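Local coordinates for sulfur oxidation protein SOXB (Thermus thermophilus, PDB 2WDD), which hydrolyses the sulfur-sulfur bond of cysteine S-thiosulfonate groups, releasing sulfate, in the Sox pathway of bacterial sulfur oxidation, at residues V215-P220 and L260-G265; T362-S367 and I416-L421; L432-L437 and P519-R524. All coordinates share one frame; numbering follows the deposited sequence. Where two conformers were deposited one is given.

Interaction 1 (V215-P220 and L260-G265). With MN (manganese (II) ion), chain H.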
loop_
_atom_site.group_PDB
_atom_site.type_symbol
_atom_site.label_atom_id
_atom_site.label_comp_id
_atom_site.label_asym_id
_atom_site.label_seq_id
_atom_site.Cartn_x
_atom_site.Cartn_y
_atom_site.Cartn_z
ATOM N N VAL A 215 -17.349 10.308 4.735
ATOM C CA VAL A 215 -17.510 9.208 5.686
ATOM C C VAL A 215 -16.188 8.451 5.676
ATOM O O VAL A 215 -15.593 8.279 4.616
ATOM C CB VAL A 215 -18.660 8.265 5.258
ATOM C CG1 VAL A 215 -18.834 7.103 6.248
ATOM C CG2 VAL A 215 -19.962 9.053 5.064
ATOM N N GLY A 216 -15.711 8.016 6.837
ATOM C CA GLY A 216 -14.466 7.269 6.880
ATOM C C GLY A 216 -14.628 5.794 7.204
ATOM O O GLY A 216 -15.482 5.392 7.995
ATOM N N ALA A 217 -13.770 4.979 6.604
ATOM C CA ALA A 217 -13.739 3.546 6.892
ATOM C C ALA A 217 -12.294 3.091 7.022
ATOM O O ALA A 217 -11.489 3.310 6.120
ATOM C CB ALA A 217 -14.444 2.743 5.815
ATOM N N SER A 218 -11.957 2.527 8.179
ATOM C CA SER A 218 -10.618 1.980 8.392
ATOM C C SER A 218 -10.588 0.499 7.991
ATOM O O SER A 218 -11.624 -0.150 7.846
ATOM C CB SER A 218 -10.193 2.150 9.848
ATOM O OG SER A 218 -9.809 3.489 10.088
ATOM N N TYR A 219 -9.388 -0.042 7.811
ATOM C CA TYR A 219 -9.241 -1.429 7.369
ATOM C C TYR A 219 -9.946 -2.379 8.327
ATOM O O TYR A 219 -9.675 -2.362 9.524
ATOM C CB TYR A 219 -7.757 -1.780 7.304
ATOM C CG TYR A 219 -7.460 -3.116 6.664
ATOM C CD1 TYR A 219 -7.941 -3.433 5.401
ATOM C CD2 TYR A 219 -6.634 -4.032 7.300
ATOM C CE1 TYR A 219 -7.655 -4.651 4.805
ATOM C CE2 TYR A 219 -6.331 -5.252 6.705
ATOM C CZ TYR A 219 -6.827 -5.548 5.461
ATOM O OH TYR A 219 -6.509 -6.761 4.871
ATOM N N PRO A 220 -10.833 -3.243 7.808
ATOM C CA PRO A 220 -11.599 -4.133 8.703
ATOM C C PRO A 220 -10.847 -5.338 9.253
ATOM O O PRO A 220 -11.337 -6.008 10.172
ATOM C CB PRO A 220 -12.760 -4.611 7.823
ATOM C CG PRO A 220 -12.298 -4.404 6.416
ATOM C CD PRO A 220 -11.392 -3.211 6.441
ATOM N N LEU A 260 -16.998 8.291 0.485
ATOM C CA LEU A 260 -16.435 7.370 1.470
ATOM C C LEU A 260 -14.911 7.380 1.311
ATOM O O LEU A 260 -14.414 7.014 0.261
ATOM C CB LEU A 260 -16.955 5.939 1.269
ATOM C CG LEU A 260 -16.356 4.894 2.227
ATOM C CD1 LEU A 260 -16.855 5.146 3.656
ATOM C CD2 LEU A 260 -16.706 3.489 1.788
ATOM N N LEU A 261 -14.192 7.843 2.337
ATOM C CA LEU A 261 -12.723 7.849 2.366
ATOM C C LEU A 261 -12.404 6.497 2.994
ATOM O O LEU A 261 -12.613 6.294 4.190
ATOM C CB LEU A 261 -12.219 8.970 3.285
ATOM C CG LEU A 261 -10.710 9.147 3.470
ATOM C CD1 LEU A 261 -10.002 9.356 2.136
ATOM C CD2 LEU A 261 -10.462 10.327 4.395
ATOM N N SER A 262 -12.029 5.544 2.149
ATOM C CA SER A 262 -11.912 4.150 2.551
ATOM C C SER A 262 -10.525 3.542 2.623
ATOM O O SER A 262 -9.653 3.822 1.789
ATOM C CB SER A 262 -12.689 3.318 1.526
ATOM O OG SER A 262 -12.781 1.960 1.911
ATOM N N HIS A 263 -10.363 2.632 3.581
ATOM C CA HIS A 263 -9.162 1.814 3.654
ATOM C C HIS A 263 -9.597 0.347 3.692
ATOM O O HIS A 263 -8.949 -0.477 4.326
ATOM C CB HIS A 263 -8.230 2.148 4.820
ATOM C CG HIS A 263 -6.807 1.772 4.548
ATOM N ND1 HIS A 263 -5.861 2.687 4.133
ATOM C CD2 HIS A 263 -6.198 0.561 4.528
ATOM C CE1 HIS A 263 -4.725 2.055 3.888
ATOM N NE2 HIS A 263 -4.901 0.768 4.123
ATOM N N ASN A 264 -10.675 0.025 2.977
ATOM C CA ASN A 264 -11.163 -1.354 2.913
ATOM C C ASN A 264 -10.377 -2.201 1.920
ATOM O O ASN A 264 -10.363 -3.426 2.039
ATOM C CB ASN A 264 -12.623 -1.410 2.417
ATOM C CG ASN A 264 -13.640 -0.983 3.458
ATOM O OD1 ASN A 264 -13.540 -1.325 4.629
ATOM N ND2 ASN A 264 -14.702 -0.320 2.994
ATOM N N GLY A 265 -9.872 -1.556 0.861
ATOM C CA GLY A 265 -9.270 -2.213 -0.294
ATOM C C GLY A 265 -10.250 -1.986 -1.445
ATOM O O GLY A 265 -11.465 -2.053 -1.237
HETATM MN MN MN H . -3.475 -0.858 4.119
HETATM O O HOH W 1 -2.251 -1.081 2.410
#
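Y219 sets its CB 4.0 Å from CD2 of H263, an oblique approach to an imidazole whose NE2 binds a manganese ion at 2.2 Å. A water lies 2.1 Å from the same manganese, and D132, H163 and H286 are its other protein ligands. The tyrosine ring stacks on H286 and also meets H163, so Y219 touches three of the ligands at once; its CD1 edge comes 3.3 Å from the carbonyl O of H263, near the ring plane.

One shell further out lie the groups that position the histidine. H263 follows the last residue of strand 257-262; its CG is roughly anti to the backbone N (chi1 -154°), beside the carbonyl carbon, and ND1 is hydrogen-bonded to the carbonyl of G130, which helps to fix the ring's rotation and leaves NE2 for the metal. The backbone N of H263 donates to A217 O at 2.9 Å, a bent bond (135° at the hydrogen). S262 OG accepts from N264 N in an ST turn, while D269 bonds to both S262 OG and N264 ND2. The N264 side chain crosses P220 at about a right angle, with OD1 3.4 Å from the proline CD.

Behind the ST turn, strands 210-217 and 257-262 run parallel, joined by L261 N to V215 O (2.7 Å) and A217 N to L261 O (3.0 Å). L260 CD1 packs against both V215 CG1 and A217 CB on one face of the sheet. Metal ligands carried on loops just beyond the C-terminal ends of core strands are typical of the dinuclear site of metallophosphoesterase-like domains.

Interaction 2 (T362-S367 and I416-L421)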
loop_
_atom_site.group_PDB
_atom_site.type_symbol
_atom_site.label_atom_id
_atom_site.label_comp_id
_atom_site.label_asym_id
_atom_site.label_seq_id
_atom_site.Cartn_x
_atom_site.Cartn_y
_atom_site.Cartn_z
ATOM N N THR A 362 24.019 6.659 4.227
ATOM C CA THR A 362 25.295 6.131 3.761
ATOM C C THR A 362 25.019 4.843 2.990
ATOM O O THR A 362 24.184 4.034 3.394
ATOM C CB THR A 362 26.281 5.899 4.916
ATOM O OG1 THR A 362 26.431 7.112 5.662
ATOM C CG2 THR A 362 27.645 5.471 4.372
ATOM N N PRO A 363 25.714 4.642 1.864
ATOM C CA PRO A 363 25.427 3.401 1.136
ATOM C C PRO A 363 25.843 2.162 1.916
ATOM O O PRO A 363 26.918 2.126 2.529
ATOM C CB PRO A 363 26.287 3.523 -0.130
ATOM C CG PRO A 363 26.571 4.977 -0.269
ATOM C CD PRO A 363 26.644 5.513 1.128
ATOM N N LEU A 364 24.987 1.146 1.885
ATOM C CA LEU A 364 25.287 -0.130 2.506
ATOM C C LEU A 364 25.870 -1.035 1.427
ATOM O O LEU A 364 26.815 -1.784 1.668
ATOM C CB LEU A 364 24.028 -0.761 3.090
ATOM C CG LEU A 364 23.425 -0.109 4.332
ATOM C CD1 LEU A 364 22.058 -0.709 4.587
ATOM C CD2 LEU A 364 24.344 -0.332 5.538
ATOM N N ALA A 365 25.305 -0.947 0.227
ATOM C CA ALA A 365 25.785 -1.727 -0.904
ATOM C C ALA A 365 25.207 -1.115 -2.163
ATOM O O ALA A 365 24.277 -0.317 -2.095
ATOM C CB ALA A 365 25.332 -3.187 -0.790
ATOM N N VAL A 366 25.761 -1.488 -3.305
ATOM C CA VAL A 366 25.240 -1.018 -4.585
ATOM C C VAL A 366 24.473 -2.148 -5.264
ATOM O O VAL A 366 24.944 -3.289 -5.316
ATOM C CB VAL A 366 26.367 -0.492 -5.496
ATOM C CG1 VAL A 366 25.849 -0.266 -6.926
ATOM C CG2 VAL A 366 26.934 0.790 -4.917
ATOM N N SER A 367 23.284 -1.839 -5.773
ATOM C CA SER A 367 22.521 -2.834 -6.512
ATOM C C SER A 367 22.814 -2.671 -7.994
ATOM O O SER A 367 22.653 -1.584 -8.556
ATOM C CB SER A 367 21.017 -2.660 -6.294
ATOM O OG SER A 367 20.334 -3.706 -6.956
ATOM N N ILE A 416 21.894 1.032 -1.926
ATOM C CA ILE A 416 20.864 0.673 -0.952
ATOM C C ILE A 416 21.282 1.304 0.373
ATOM O O ILE A 416 22.422 1.131 0.814
ATOM C CB ILE A 416 20.740 -0.849 -0.782
ATOM C CG1 ILE A 416 20.455 -1.533 -2.118
ATOM C CG2 ILE A 416 19.666 -1.191 0.261
ATOM C CD1 ILE A 416 20.653 -3.040 -2.091
ATOM N N THR A 417 20.353 2.002 1.014
ATOM C CA THR A 417 20.629 2.687 2.275
ATOM C C THR A 417 19.734 2.166 3.385
ATOM O O THR A 417 18.791 1.403 3.138
ATOM C CB THR A 417 20.401 4.196 2.124
ATOM O OG1 THR A 417 18.994 4.434 1.967
ATOM C CG2 THR A 417 21.150 4.740 0.910
ATOM N N TRP A 418 20.024 2.581 4.613
ATOM C CA TRP A 418 19.188 2.185 5.734
ATOM C C TRP A 418 17.767 2.694 5.505
ATOM O O TRP A 418 16.797 2.013 5.839
ATOM C CB TRP A 418 19.738 2.735 7.049
ATOM C CG TRP A 418 20.575 1.748 7.788
ATOM C CD1 TRP A 418 21.938 1.737 7.891
ATOM C CD2 TRP A 418 20.102 0.632 8.540
ATOM N NE1 TRP A 418 22.340 0.670 8.655
ATOM C CE2 TRP A 418 21.232 -0.022 9.076
ATOM C CE3 TRP A 418 18.832 0.112 8.805
ATOM C CZ2 TRP A 418 21.127 -1.163 9.869
ATOM C CZ3 TRP A 418 18.725 -1.004 9.607
ATOM C CH2 TRP A 418 19.869 -1.634 10.130
ATOM N N ASP A 419 17.640 3.886 4.937
ATOM C CA ASP A 419 16.305 4.434 4.678
ATOM C C ASP A 419 15.515 3.486 3.777
ATOM O O ASP A 419 14.326 3.269 4.000
ATOM C CB ASP A 419 16.357 5.856 4.118
ATOM C CG ASP A 419 15.066 6.637 4.383
ATOM O OD1 ASP A 419 14.574 6.607 5.530
ATOM O OD2 ASP A 419 14.496 7.204 3.424
ATOM N N HIS A 420 16.189 2.869 2.807
ATOM C CA HIS A 420 15.526 1.886 1.949
ATOM C C HIS A 420 15.157 0.648 2.763
ATOM O O HIS A 420 14.076 0.086 2.600
ATOM C CB HIS A 420 16.421 1.450 0.786
ATOM C CG HIS A 420 16.742 2.541 -0.189
ATOM N ND1 HIS A 420 18.030 2.780 -0.619
ATOM C CD2 HIS A 420 15.949 3.399 -0.876
ATOM C CE1 HIS A 420 18.021 3.751 -1.513
ATOM N NE2 HIS A 420 16.773 4.155 -1.679
ATOM N N LEU A 421 16.075 0.178 3.608
ATOM C CA LEU A 421 15.774 -1.011 4.397
ATOM C C LEU A 421 14.513 -0.772 5.229
ATOM O O LEU A 421 13.678 -1.665 5.366
ATOM C CB LEU A 421 16.940 -1.389 5.311
ATOM C CG LEU A 421 18.246 -1.815 4.639
ATOM C CD1 LEU A 421 19.210 -2.374 5.702
ATOM C CD2 LEU A 421 17.979 -2.826 3.540
HETATM O O HOH W 2 22.489 3.732 5.251
#
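The indole of W418 takes one methyl from each of L364 and L421, CD1 in both cases, on the same face, both displaced toward the rim. L364 CD1 sits 4.2 Å from the centroid of the five-membered ring and 14° off its normal, a CH-pi contact, while the other branch, CD2, reaches NE1 at 3.8 Å. The two leucines meet tip to tip, L364 CD1 and L421 CD1 only 3.5 Å apart, tighter than usual for methyl groups. With CG anti to the carbonyl carbon (chi1 -71°), L364 directs its fork into this corner. The rings of H359 and Y422 also adjoin W418.

The second flat group, the H420 imidazole, has the carbonyl carbon of I416 at its edge and in its plane. Its ND1 accepts from T417 N at 2.9 Å, and H420 N returns a weak bond of 3.3 Å to T417 OG1. This reciprocal pair is a capping box, with T417 as the N-cap of helix 418-425. At the first helical residue, W418 N donates to a water oxygen 2.8 Å away, and that water in turn donates to T362 O, linking the segments at their outer end.

Two backbone hydrogen bonds join the segments directly: L364 N to I416 O at 2.8 Å, and I416 N to A365 O at 2.7 Å. The N of A365, though buried here, finds no partner in the model.

Strand 365-367 runs between 415-416, antiparallel to it, and 539-540, parallel to it. Helix 526-537 packs against L364, A365 and W418, and helix 357-361 leads directly into the T362 segment.

Interaction 3 (L432-L437 and P519-R524)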
loop_
_atom_site.group_PDB
_atom_site.type_symbol
_atom_site.label_atom_id
_atom_site.label_comp_id
_atom_site.label_asym_id
_atom_site.label_seq_id
_atom_site.Cartn_x
_atom_site.Cartn_y
_atom_site.Cartn_z
ATOM N N LEU A 432 12.850 -11.516 12.716
ATOM C CA LEU A 432 13.015 -12.650 11.838
ATOM C C LEU A 432 12.960 -13.880 12.745
ATOM O O LEU A 432 13.659 -13.944 13.770
ATOM C CB LEU A 432 14.377 -12.597 11.130
ATOM C CG LEU A 432 14.719 -13.851 10.312
ATOM C CD1 LEU A 432 13.807 -13.998 9.094
ATOM C CD2 LEU A 432 16.194 -13.837 9.880
ATOM N N TYR A 433 12.107 -14.833 12.396
ATOM C CA TYR A 433 11.958 -16.052 13.186
ATOM C C TYR A 433 12.478 -17.241 12.389
ATOM O O TYR A 433 12.232 -17.324 11.189
ATOM C CB TYR A 433 10.483 -16.294 13.497
ATOM C CG TYR A 433 9.883 -15.261 14.413
ATOM C CD1 TYR A 433 10.037 -15.355 15.783
ATOM C CD2 TYR A 433 9.222 -14.152 13.902
ATOM C CE1 TYR A 433 9.505 -14.400 16.633
ATOM C CE2 TYR A 433 8.672 -13.202 14.738
ATOM C CZ TYR A 433 8.818 -13.329 16.106
ATOM O OH TYR A 433 8.296 -12.366 16.949
ATOM N N LEU A 434 13.164 -18.168 13.065
ATOM C CA LEU A 434 13.657 -19.408 12.450
ATOM C C LEU A 434 12.922 -20.553 13.145
ATOM O O LEU A 434 12.892 -20.622 14.376
ATOM C CB LEU A 434 15.177 -19.560 12.652
ATOM C CG LEU A 434 16.074 -19.085 11.500
ATOM C CD1 LEU A 434 15.740 -17.681 11.045
ATOM C CD2 LEU A 434 17.562 -19.190 11.839
ATOM N N PHE A 435 12.295 -21.421 12.364
ATOM C CA PHE A 435 11.487 -22.484 12.944
ATOM C C PHE A 435 11.273 -23.593 11.933
ATOM O O PHE A 435 11.305 -23.357 10.724
ATOM C CB PHE A 435 10.130 -21.914 13.379
ATOM C CG PHE A 435 9.431 -21.142 12.291
ATOM C CD1 PHE A 435 8.567 -21.774 11.408
ATOM C CD2 PHE A 435 9.736 -19.808 12.080
ATOM C CE1 PHE A 435 7.969 -21.061 10.359
ATOM C CE2 PHE A 435 9.157 -19.095 11.038
ATOM C CZ PHE A 435 8.274 -19.721 10.180
ATOM N N TYR A 436 11.002 -24.798 12.429
ATOM C CA TYR A 436 10.758 -25.927 11.548
ATOM C C TYR A 436 9.296 -26.028 11.155
ATOM O O TYR A 436 8.396 -25.819 11.977
ATOM C CB TYR A 436 11.204 -27.258 12.184
ATOM C CG TYR A 436 12.693 -27.337 12.413
ATOM C CD1 TYR A 436 13.549 -27.698 11.382
ATOM C CD2 TYR A 436 13.245 -26.927 13.619
ATOM C CE1 TYR A 436 14.924 -27.733 11.572
ATOM C CE2 TYR A 436 14.622 -26.966 13.826
ATOM C CZ TYR A 436 15.450 -27.355 12.793
ATOM O OH TYR A 436 16.813 -27.379 12.990
ATOM N N LEU A 437 9.077 -26.403 9.904
ATOM C CA LEU A 437 7.741 -26.661 9.388
ATOM C C LEU A 437 7.794 -28.017 8.711
ATOM O O LEU A 437 8.758 -28.322 8.022
ATOM C CB LEU A 437 7.368 -25.638 8.308
ATOM C CG LEU A 437 6.984 -24.227 8.737
ATOM C CD1 LEU A 437 6.667 -23.378 7.501
ATOM C CD2 LEU A 437 5.802 -24.220 9.704
ATOM N N PRO A 519 16.197 -24.246 18.073
ATOM C CA PRO A 519 16.903 -24.129 19.347
ATOM C C PRO A 519 18.080 -23.169 19.225
ATOM O O PRO A 519 18.797 -23.165 18.219
ATOM C CB PRO A 519 17.415 -25.554 19.583
ATOM C CG PRO A 519 16.431 -26.419 18.908
ATOM C CD PRO A 519 15.979 -25.649 17.683
ATOM N N GLY A 520 18.283 -22.367 20.259
ATOM C CA GLY A 520 19.401 -21.448 20.322
ATOM C C GLY A 520 19.287 -20.165 19.528
ATOM O O GLY A 520 20.119 -19.275 19.668
ATOM N N TYR A 521 18.273 -20.062 18.678
ATOM C CA TYR A 521 18.118 -18.851 17.873
ATOM C C TYR A 521 17.317 -17.768 18.594
ATOM O O TYR A 521 16.246 -18.029 19.141
ATOM C CB TYR A 521 17.461 -19.166 16.527
ATOM C CG TYR A 521 17.129 -17.921 15.738
ATOM C CD1 TYR A 521 18.131 -17.187 15.108
ATOM C CD2 TYR A 521 15.825 -17.439 15.679
ATOM C CE1 TYR A 521 17.839 -16.015 14.425
ATOM C CE2 TYR A 521 15.528 -16.264 15.013
ATOM C CZ TYR A 521 16.531 -15.565 14.377
ATOM O OH TYR A 521 16.237 -14.399 13.710
ATOM N N GLU A 522 17.843 -16.549 18.581
ATOM C CA GLU A 522 17.174 -15.421 19.207
ATOM C C GLU A 522 16.655 -14.486 18.118
ATOM O O GLU A 522 17.434 -13.895 17.373
ATOM C CB GLU A 522 18.134 -14.698 20.155
ATOM C CG GLU A 522 18.681 -15.618 21.248
ATOM C CD GLU A 522 19.838 -15.015 22.025
ATOM O OE1 GLU A 522 19.848 -13.784 22.227
ATOM O OE2 GLU A 522 20.720 -15.784 22.471
ATOM N N PRO A 523 15.324 -14.369 18.001
ATOM C CA PRO A 523 14.781 -13.501 16.942
ATOM C C PRO A 523 15.333 -12.083 17.014
ATOM O O PRO A 523 15.445 -11.495 18.092
ATOM C CB PRO A 523 13.272 -13.505 17.223
ATOM C CG PRO A 523 13.026 -14.804 17.951
ATOM C CD PRO A 523 14.259 -15.028 18.782
ATOM N N ARG A 524 15.692 -11.536 15.861
ATOM C CA ARG A 524 16.202 -10.173 15.792
ATOM C C ARG A 524 15.646 -9.515 14.533
ATOM O O ARG A 524 15.198 -10.199 13.614
ATOM C CB ARG A 524 17.721 -10.153 15.798
ATOM C CG ARG A 524 18.356 -10.837 14.612
ATOM C CD ARG A 524 19.817 -10.440 14.524
ATOM N NE ARG A 524 20.543 -11.223 13.535
ATOM C CZ ARG A 524 21.693 -10.845 12.989
ATOM N NH1 ARG A 524 22.254 -9.700 13.343
ATOM N NH2 ARG A 524 22.291 -11.626 12.104
#
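L434 lays its CB over one face of the Y521 ring, 4.1 Å from the centroid, in a CH-pi contact that forms the apolar centre of a strand-to-loop junction. The strand, 431-438, belongs to a mixed sheet in the part of the chain related to the 5'-nucleotidase C-terminal domain; the loop links two short strands, 516-517 and 524-525, that both pair antiparallel with it. L434 CD2 adds a contact of 3.9 Å with Y521 CD1. With its CG anti to the backbone N (chi1 173°), the tyrosine sends its ring inward, across the leucine at about a right angle.

Two prolines of the loop extend this centre at the rim. P523 CG rests obliquely on the Y433 ring, 3.7 Å from CD1, whereas P519 CD meets Y436 at the ring edge, 4.3 Å from CE2. Elsewhere Y436 forms a cation-pi contact with R501.

Polar groups gather beside L432. Its N donates to R524 O at 2.8 Å, from above the carbonyl plane, while the guanidinium of R524 turns to a salt bridge with E532 and a hydrogen bond to Y393 OH. The Y521 hydroxyl donates to L432 O at 2.6 Å, and a bent CA-H...O contact from P523 CA, 3.4 Å from L432 O, adds to it. A phenylalanine in place of Y521 would probably keep the ring over L434 but leave the carbonyl of L432 without its hydroxyl donor and the ring less firmly held. L432 O lies in the plane of the tyrosine ring, yet the hydroxyl stands 54° out of the carbonyl plane.

Three joints in one chain illustrate how chemistry follows place in the fold. Interaction 1, the most deeply buried, joins neighbouring parallel strands and ends in a metal ligand; interactions 2 and 3 lie away from the annotated sites. Interaction 2 is mostly buried but has an exposed rim with a bridging water, and interaction 3 is only partly buried, with prolines at its border. Interactions 2 and 3 are closer kin: helix 418-425 leads on to strand 431-438, helix 526-537 touches both, and their centres are 26 Å apart, against 34 and 36 Å from interaction 1. Both lay aliphatic groups over an aromatic face, interaction 2 adding a short antiparallel pairing, while interaction 1 combines parallel strand pairing with metal coordination.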